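Local coordinates for protein replicative DNA helicase (Mycobacterium chimaera, PDB 6RIX) that probably is the intein of a replicative DNA helicase, an element whose family excises itself and joins the flanking host segments by protein splicing, at residues Asp41-Arg46 / Val122-Val127. Numbering follows the deposited sequence. Where two conformers were deposited one is given.
Sequences DVMLGR and VRCVEV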
loop_
_atom_site.group_PDB
_atom_site.type_symbol
_atom_site.label_atom_id
_atom_site.label_comp_id
_atom_site.label_asym_id
_atom_site.label_seq_id
_atom_site.Cartn_x
_atom_site.Cartn_y
_atom_site.Cartn_z
ATOM N N ASP B 41 -4.021 -13.326 8.647
ATOM C CA ASP B 41 -5.400 -13.205 9.073
ATOM C C ASP B 41 -5.796 -11.733 9.092
ATOM O O ASP B 41 -4.954 -10.835 9.077
ATOM C CB ASP B 41 -5.592 -13.804 10.469
ATOM C CG ASP B 41 -5.480 -15.317 10.489
ATOM O OD1 ASP B 41 -5.390 -15.928 9.402
ATOM O OD2 ASP B 41 -5.482 -15.894 11.600
ATOM N N VAL B 42 -7.103 -11.486 9.127
ATOM C CA VAL B 42 -7.572 -10.134 9.400
ATOM C C VAL B 42 -7.088 -9.720 10.780
ATOM O O VAL B 42 -7.186 -10.488 11.746
ATOM C CB VAL B 42 -9.102 -10.075 9.302
ATOM C CG1 VAL B 42 -9.606 -8.691 9.733
ATOM C CG2 VAL B 42 -9.548 -10.411 7.876
ATOM N N MET B 43 -6.549 -8.510 10.887
ATOM C CA MET B 43 -6.046 -8.003 12.157
ATOM C C MET B 43 -6.919 -6.851 12.620
ATOM O O MET B 43 -7.175 -5.915 11.857
ATOM C CB MET B 43 -4.585 -7.574 12.031
ATOM C CG MET B 43 -3.685 -8.747 11.714
ATOM S SD MET B 43 -2.008 -8.216 11.433
ATOM C CE MET B 43 -2.284 -7.157 10.047
ATOM N N LEU B 44 -7.364 -6.926 13.872
ATOM C CA LEU B 44 -8.313 -5.981 14.437
ATOM C C LEU B 44 -7.628 -5.088 15.461
ATOM O O LEU B 44 -6.675 -5.500 16.127
ATOM C CB LEU B 44 -9.486 -6.725 15.093
ATOM C CG LEU B 44 -10.354 -7.545 14.141
ATOM C CD1 LEU B 44 -11.436 -8.324 14.894
ATOM C CD2 LEU B 44 -10.973 -6.637 13.094
ATOM N N GLY B 45 -8.116 -3.855 15.579
ATOM C CA GLY B 45 -7.663 -2.981 16.647
ATOM C C GLY B 45 -6.384 -2.217 16.375
ATOM O O GLY B 45 -5.923 -1.489 17.260
ATOM N N ARG B 46 -5.804 -2.344 15.183
ATOM C CA ARG B 46 -4.555 -1.653 14.890
ATOM C C ARG B 46 -4.800 -0.153 14.747
ATOM O O ARG B 46 -5.792 0.257 14.140
ATOM C CB ARG B 46 -3.936 -2.189 13.594
ATOM C CG ARG B 46 -3.737 -3.694 13.560
ATOM C CD ARG B 46 -2.879 -4.161 14.705
ATOM N NE ARG B 46 -1.580 -3.500 14.714
ATOM C CZ ARG B 46 -0.843 -3.319 15.807
ATOM N NH1 ARG B 46 -1.285 -3.745 16.984
ATOM N NH2 ARG B 46 0.333 -2.705 15.726
ATOM N N VAL B 122 -7.526 -4.673 9.154
ATOM C CA VAL B 122 -6.448 -4.597 8.172
ATOM C C VAL B 122 -5.825 -5.975 7.978
ATOM O O VAL B 122 -6.056 -6.912 8.747
ATOM C CB VAL B 122 -5.349 -3.586 8.568
ATOM C CG1 VAL B 122 -5.912 -2.167 8.642
ATOM C CG2 VAL B 122 -4.685 -3.996 9.893
ATOM N N ARG B 123 -5.009 -6.073 6.930
ATOM C CA ARG B 123 -4.370 -7.316 6.534
ATOM C C ARG B 123 -3.033 -7.015 5.861
ATOM O O ARG B 123 -2.880 -5.992 5.191
ATOM C CB ARG B 123 -5.309 -8.067 5.580
ATOM C CG ARG B 123 -4.895 -9.418 5.194
ATOM C CD ARG B 123 -6.141 -10.251 4.980
ATOM N NE ARG B 123 -5.768 -11.569 4.524
ATOM C CZ ARG B 123 -6.034 -12.038 3.316
ATOM N NH1 ARG B 123 -6.698 -11.289 2.438
ATOM N NH2 ARG B 123 -5.639 -13.257 2.994
ATOM N N CYS B 124 -2.065 -7.911 6.048
ATOM C CA CYS B 124 -0.749 -7.812 5.426
ATOM C C CYS B 124 -0.595 -8.892 4.368
ATOM O O CYS B 124 -1.052 -10.023 4.560
ATOM C CB CYS B 124 0.367 -7.975 6.459
ATOM S SG CYS B 124 0.933 -6.458 7.210
ATOM N N VAL B 125 0.066 -8.548 3.257
ATOM C CA VAL B 125 0.437 -9.516 2.233
ATOM C C VAL B 125 1.924 -9.367 1.941
ATOM O O VAL B 125 2.487 -8.269 2.007
ATOM C CB VAL B 125 -0.373 -9.364 0.924
ATOM C CG1 VAL B 125 -1.837 -9.673 1.153
ATOM C CG2 VAL B 125 -0.188 -7.967 0.337
ATOM N N GLU B 126 2.559 -10.489 1.614
ATOM C CA GLU B 126 3.945 -10.527 1.160
ATOM C C GLU B 126 3.950 -11.014 -0.276
ATOM O O GLU B 126 3.302 -12.017 -0.586
ATOM C CB GLU B 126 4.793 -11.467 2.005
ATOM C CG GLU B 126 4.668 -11.313 3.499
ATOM C CD GLU B 126 5.857 -11.919 4.216
ATOM O OE1 GLU B 126 5.642 -12.738 5.137
ATOM O OE2 GLU B 126 7.005 -11.588 3.846
ATOM N N VAL B 127 4.671 -10.313 -1.147
ATOM C CA VAL B 127 4.746 -10.684 -2.554
ATOM C C VAL B 127 6.170 -11.108 -2.859
ATOM O O VAL B 127 7.108 -10.813 -2.111
ATOM C CB VAL B 127 4.289 -9.541 -3.483
ATOM C CG1 VAL B 127 2.774 -9.299 -3.314
ATOM C CG2 VAL B 127 5.101 -8.276 -3.212
#
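Met43 and Val122 form a single antiparallel bridge, a hydrogen-bonded pair whose CA atoms lie 5.3 Å apart. Met43 N donates to Val122 O over 2.7 Å, and Val122 N returns a bond to Met43 O over 3.0 Å. Both bonds are nearly straight, with N-H...O angles of 169°; at the acceptors, the C=O...N angle is 166° at Val122 O, and the donor lies in the carbonyl plane at Met43 O.

The tight apolar packing centres on CG2 of buried Val122. Met43 crosses the valine side chain at about a right angle; its chain is extended at chi2 but bends at chi3 (-61°), turning CE back to 4.0 Å from Val122 CG2. The aliphatic base of Arg46 meets the same methyl, Arg46 CG lying 3.8 Å from Val122 CG2, and Ala1 also touches Val122.

Toward solvent the contact thins. Bends at chi2 and chi3 of Arg46 carry its guanidinium away from the strand. Exposed Asp41 makes no salt bridge with Arg123, since Asp41 OD1 is 6.6 Å from Arg123 NE. The Arg123 guanidinium is instead held by Thr40 O, through NE, and by Val20 O, through NH2.

Strand 122-127 runs antiparallel to strand 33-39, and the Met43-Val122 bridge continues that pairing past the end of 33-39, just before the chain crosses to the other sheet at 48-53. Two antiparallel sheets in one helix-free chain are consistent with the HINT fold of inteins.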